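Local coordinates for putative effector, AYWB SAP54-like protein ('Echinacea purpurea' witches'-broom phytoplasma, PDB 6INR) that probably acts inside the plant host as a phyllody-causing effector that interacts with MADS transcription factors and so turns flowers leaf-like, at residues Glu25-Leu30 against Glu76-Tyr81; Gln32-Asn37 against Asp72-Gln77. All coordinates share one frame; numbering follows the deposited sequence.

Contact 1 (Glu25-Leu30 against Glu76-Tyr81)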
# COMPACT_ATOMS: atom_id res chain seq x y z
N GLU A 25 13.80 -6.54 -2.22
CA GLU A 25 12.90 -6.53 -3.37
C GLU A 25 11.46 -6.47 -2.87
O GLU A 25 10.61 -5.79 -3.42
CB GLU A 25 13.14 -7.75 -4.26
CG GLU A 25 12.18 -7.92 -5.43
CD GLU A 25 12.45 -9.16 -6.29
OE1 GLU A 25 12.83 -10.22 -5.73
OE2 GLU A 25 12.28 -9.08 -7.55
N ASN A 26 11.19 -7.25 -1.85
CA ASN A 26 9.87 -7.24 -1.20
C ASN A 26 9.50 -5.86 -0.67
O ASN A 26 8.35 -5.42 -0.73
CB ASN A 26 9.85 -8.24 -0.07
CG ASN A 26 9.59 -9.65 -0.55
OD1 ASN A 26 8.73 -9.88 -1.39
ND2 ASN A 26 10.29 -10.62 0.03
N ILE A 27 10.51 -5.16 -0.19
CA ILE A 27 10.29 -3.84 0.36
C ILE A 27 9.97 -2.76 -0.68
O ILE A 27 8.98 -2.01 -0.56
CB ILE A 27 11.48 -3.37 1.19
CG1 ILE A 27 11.55 -4.18 2.50
CG2 ILE A 27 11.35 -1.89 1.45
CD1 ILE A 27 12.71 -3.78 3.37
N ILE A 28 10.81 -2.66 -1.70
CA ILE A 28 10.54 -1.76 -2.82
C ILE A 28 9.19 -2.01 -3.47
O ILE A 28 8.49 -1.07 -3.85
CB ILE A 28 11.60 -1.85 -3.90
CG1 ILE A 28 12.92 -1.40 -3.28
CG2 ILE A 28 11.24 -0.94 -5.07
CD1 ILE A 28 14.11 -1.56 -4.18
N ASN A 29 8.84 -3.27 -3.63
CA ASN A 29 7.58 -3.59 -4.28
C ASN A 29 6.45 -3.14 -3.39
O ASN A 29 5.46 -2.60 -3.84
CB ASN A 29 7.44 -5.07 -4.59
CG ASN A 29 8.48 -5.57 -5.58
OD1 ASN A 29 8.78 -6.76 -5.60
ND2 ASN A 29 9.02 -4.68 -6.42
N LEU A 30 6.64 -3.33 -2.09
CA LEU A 30 5.66 -2.90 -1.09
C LEU A 30 5.47 -1.38 -1.07
O LEU A 30 4.36 -0.88 -1.02
CB LEU A 30 6.05 -3.36 0.31
CG LEU A 30 4.92 -3.30 1.33
CD1 LEU A 30 3.67 -4.02 0.83
CD2 LEU A 30 5.39 -3.92 2.63
N GLU A 76 2.49 -1.76 8.03
CA GLU A 76 2.76 -2.83 9.02
C GLU A 76 3.81 -3.83 8.49
O GLU A 76 4.84 -4.09 9.12
CB GLU A 76 1.47 -3.62 9.34
CG GLU A 76 0.74 -3.25 10.62
CD GLU A 76 -0.28 -4.33 11.02
OE1 GLU A 76 -1.32 -4.45 10.32
OE2 GLU A 76 -0.05 -5.06 12.02
N GLN A 77 3.52 -4.40 7.32
CA GLN A 77 4.42 -5.38 6.65
C GLN A 77 5.76 -4.80 6.46
O GLN A 77 6.77 -5.43 6.64
CB GLN A 77 3.95 -5.73 5.25
CG GLN A 77 3.23 -7.04 5.15
CD GLN A 77 2.24 -7.03 4.03
OE1 GLN A 77 2.59 -7.06 2.85
NE2 GLN A 77 0.98 -7.00 4.39
N LEU A 78 5.75 -3.55 6.05
CA LEU A 78 6.97 -2.83 5.78
C LEU A 78 7.84 -2.90 7.03
O LEU A 78 9.04 -3.18 6.98
CB LEU A 78 6.61 -1.38 5.43
CG LEU A 78 7.60 -0.49 4.71
CD1 LEU A 78 7.98 -1.10 3.36
CD2 LEU A 78 6.95 0.88 4.55
N LYS A 79 7.18 -2.71 8.17
CA LYS A 79 7.87 -2.73 9.47
C LYS A 79 8.50 -4.09 9.71
O LYS A 79 9.68 -4.20 10.04
CB LYS A 79 6.94 -2.35 10.64
CG LYS A 79 7.28 -1.01 11.28
CD LYS A 79 6.59 -0.81 12.62
CE LYS A 79 7.34 0.18 13.52
NZ LYS A 79 6.88 0.14 14.94
N THR A 80 7.68 -5.11 9.55
CA THR A 80 8.14 -6.50 9.73
C THR A 80 9.31 -6.84 8.79
O THR A 80 10.29 -7.48 9.20
CB THR A 80 7.03 -7.51 9.45
OG1 THR A 80 5.91 -7.24 10.29
CG2 THR A 80 7.54 -8.93 9.67
N TYR A 81 9.19 -6.43 7.53
CA TYR A 81 10.25 -6.71 6.54
C TYR A 81 11.56 -6.07 6.96
O TYR A 81 12.60 -6.68 6.86
CB TYR A 81 9.91 -6.24 5.11
CG TYR A 81 9.05 -7.19 4.30
CD1 TYR A 81 9.42 -8.52 4.12
CD2 TYR A 81 7.90 -6.75 3.68
CE1 TYR A 81 8.64 -9.39 3.37
CE2 TYR A 81 7.11 -7.61 2.94
CZ TYR A 81 7.47 -8.93 2.78
OH TYR A 81 6.64 -9.76 2.03
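Tyr-81 lays its ring against helix 25-30, and Asn-26 covers one face of it. The CB of Asn-26 stands 3.9 Å from the centroid of the Tyr-81 ring and 19° off the ring normal, a CH-pi contact offset toward the rim, where CZ and CE1 are the nearest ring atoms. The Asn-26 amide plane lies 15° from the ring plane, nearly parallel to it, and a short polar residue suits this partly exposed margin. The edge of the same ring faces Leu-30, whose CD2 sits in the ring plane, 3.9 Å from CD2 of Tyr-81. Leu-30 turns its CG away from the backbone N (chi1 -164°), and this sends the methyl CD2 in between Gln-77 and Leu-78, reaching CB of Gln-77 at 3.5 Å and CD1 of Leu-78 at 3.9 Å. Gln-77 offers its aliphatic root here, which suits a residue at the border of the apolar layer. Ile-27 runs antiparallel to the Tyr-81 side chain, CG1 of Ile-27 lying 3.7 Å from CB of Tyr-81. The second branch of Ile-27, CG2, meets CD1 of Leu-78 at 4.0 Å, the two side chains crossing nearly at right angles. Tyr-81 also touches Ile-23, one turn before Ile-27. Branched aliphatics and one aromatic thus fill the seam between nearly antiparallel helices, as in a helical hairpin of the coiled-coil type.

Contact 2 (Gln32-Asn37 against Asp72-Gln77)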
# COMPACT_ATOMS: atom_id res chain seq x y z
N GLN A 32 6.11 0.60 -3.60
CA GLN A 32 5.44 1.01 -4.85
C GLN A 32 3.95 0.81 -4.74
O GLN A 32 3.18 1.57 -5.32
CB GLN A 32 5.96 0.24 -6.05
CG GLN A 32 7.43 0.50 -6.31
CD GLN A 32 8.02 -0.35 -7.41
OE1 GLN A 32 7.70 -1.55 -7.55
NE2 GLN A 32 8.90 0.24 -8.19
N LYS A 33 3.53 -0.24 -4.04
CA LYS A 33 2.11 -0.49 -3.83
C LYS A 33 1.48 0.61 -2.95
O LYS A 33 0.39 1.10 -3.19
CB LYS A 33 1.88 -1.87 -3.21
CG LYS A 33 1.74 -3.03 -4.20
CD LYS A 33 2.20 -4.34 -3.58
CE LYS A 33 1.41 -5.54 -4.09
NZ LYS A 33 1.51 -5.78 -5.56
N ILE A 34 2.20 1.00 -1.93
CA ILE A 34 1.72 2.03 -1.03
C ILE A 34 1.58 3.34 -1.81
O ILE A 34 0.60 4.06 -1.68
CB ILE A 34 2.66 2.21 0.17
CG1 ILE A 34 2.45 1.05 1.15
CG2 ILE A 34 2.44 3.57 0.82
CD1 ILE A 34 3.60 0.90 2.10
N TYR A 35 2.61 3.64 -2.59
CA TYR A 35 2.57 4.84 -3.46
C TYR A 35 1.37 4.83 -4.40
O TYR A 35 0.71 5.82 -4.56
CB TYR A 35 3.85 4.99 -4.28
CG TYR A 35 3.87 6.28 -5.09
CD1 TYR A 35 3.26 6.35 -6.33
CD2 TYR A 35 4.51 7.41 -4.62
CE1 TYR A 35 3.28 7.52 -7.08
CE2 TYR A 35 4.55 8.58 -5.37
CZ TYR A 35 3.95 8.63 -6.60
OH TYR A 35 3.96 9.82 -7.32
N ASP A 36 1.07 3.68 -4.98
CA ASP A 36 -0.04 3.59 -5.95
C ASP A 36 -1.36 3.63 -5.26
O ASP A 36 -2.35 4.14 -5.81
CB ASP A 36 0.02 2.34 -6.81
CG ASP A 36 1.23 2.33 -7.74
OD1 ASP A 36 1.80 3.42 -8.04
OD2 ASP A 36 1.65 1.21 -8.15
N ASN A 37 -1.41 3.04 -4.08
CA ASN A 37 -2.66 3.09 -3.29
C ASN A 37 -2.94 4.53 -2.84
O ASN A 37 -4.08 5.00 -2.84
CB ASN A 37 -2.61 2.15 -2.10
CG ASN A 37 -2.84 0.71 -2.49
OD1 ASN A 37 -3.64 0.40 -3.37
ND2 ASN A 37 -2.17 -0.19 -1.78
N ASP A 72 -2.54 0.65 5.36
CA ASP A 72 -2.27 0.48 6.79
C ASP A 72 -1.52 -0.79 7.07
O ASP A 72 -0.56 -0.78 7.81
CB ASP A 72 -3.56 0.49 7.62
CG ASP A 72 -3.94 1.89 8.10
OD1 ASP A 72 -3.02 2.69 8.40
OD2 ASP A 72 -5.16 2.20 8.18
N ASN A 73 -2.00 -1.88 6.47
CA ASN A 73 -1.32 -3.20 6.53
C ASN A 73 0.06 -3.13 5.94
O ASN A 73 1.01 -3.66 6.49
CB ASN A 73 -2.08 -4.29 5.79
CG ASN A 73 -3.42 -4.54 6.38
OD1 ASN A 73 -3.54 -5.27 7.37
ND2 ASN A 73 -4.44 -3.89 5.83
N GLN A 74 0.14 -2.47 4.79
CA GLN A 74 1.39 -2.46 4.02
C GLN A 74 2.47 -1.77 4.80
O GLN A 74 3.61 -2.21 4.79
CB GLN A 74 1.18 -1.84 2.65
CG GLN A 74 0.19 -2.66 1.87
CD GLN A 74 -0.23 -2.06 0.58
OE1 GLN A 74 -0.22 -0.85 0.42
NE2 GLN A 74 -0.60 -2.92 -0.38
N LYS A 75 2.09 -0.74 5.53
CA LYS A 75 3.08 -0.08 6.41
C LYS A 75 3.45 -0.97 7.59
O LYS A 75 4.58 -0.99 8.07
CB LYS A 75 2.56 1.25 6.92
CG LYS A 75 2.26 2.25 5.82
CD LYS A 75 2.36 3.67 6.32
CE LYS A 75 1.32 3.98 7.40
NZ LYS A 75 1.44 5.39 7.89
N GLU A 76 2.49 -1.76 8.03
CA GLU A 76 2.76 -2.83 9.02
C GLU A 76 3.81 -3.83 8.49
O GLU A 76 4.84 -4.09 9.12
CB GLU A 76 1.47 -3.62 9.34
CG GLU A 76 0.74 -3.25 10.62
CD GLU A 76 -0.28 -4.33 11.02
OE1 GLU A 76 -1.32 -4.45 10.32
OE2 GLU A 76 -0.05 -5.06 12.02
N GLN A 77 3.52 -4.40 7.32
CA GLN A 77 4.42 -5.38 6.65
C GLN A 77 5.76 -4.80 6.46
O GLN A 77 6.77 -5.43 6.64
CB GLN A 77 3.95 -5.73 5.25
CG GLN A 77 3.23 -7.04 5.15
CD GLN A 77 2.24 -7.03 4.03
OE1 GLN A 77 2.59 -7.06 2.85
NE2 GLN A 77 0.98 -7.00 4.39
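Midway along the antiparallel pair formed by helices 16-49 and 55-84, the interface takes in a polar layer in which Gln-74 reaches across to Ile-34 and Asn-37. The Gln-74 chain starts beside its backbone N and runs extended beyond CG, long enough to carry its amide to the opposite helix. There Asn-37 ND2 donates a hydrogen bond to OE1 of Gln-74, 3.0 Å long but bent, with an N-H...O angle of 137°. The acceptor lies almost exactly in the amide plane of Asn-37, whereas the donor is tilted 22° from the carbonyl plane of Gln-74. The two amide planes are 24° apart, and the side chains themselves cross at about a right angle. Asparagine suits this buried place: its short side chain fits among Tyr-67, Leu-70 and Ile-71 of helix 55-84, and its amide gives the N-H that Gln-74 OE1 accepts.

Ile-34 supplies the apolar half of the layer. It runs antiparallel to the Gln-74 side chain, with CG1 3.4 Å from OE1 and 3.5 Å from CB of Gln-74, and CD1 3.7 Å from that same CB. This packing backs the glutamine stem with hydrocarbon and probably restricts it. At the margins two lysines lend carbon atoms: CB of Lys-33 lies 3.9 Å from NE2 of Gln-74, and CG of Lys-75 lies 4.2 Å from CD1 of Ile-34. Both lysines carry their ammonium groups off to the exposed surface, where charge is easily solvated. Such an amide pair beside an aliphatic contact is consistent with the polar positions that interrupt the apolar seam of an antiparallel, coiled-coil-like helical hairpin.

In the fold
Contacts 1 and 2 join the same two helices, 16-49 and 55-84, as successive layers of one hairpin seam, their centres 8 Å apart. Contact 1, partly buried and nearer the chain termini, is held by aliphatic and aromatic packing, with Asn-26 and Gln-77 giving carbon atoms, and buries 348 Å². Contact 2 lies close to the centre of the chain, yet is more of a surface contact, buries 210 Å² and adds an amide hydrogen bond to its aliphatic packing. The layers interlock: Leu-30 CD2 packs 3.3 Å from Gln-74 O, and Leu-78 CD2 lies 4.2 Å from Ile-34 CD1. Nearly equal crossing angles, -161° and -160°, show the helices keeping a steady course between the two.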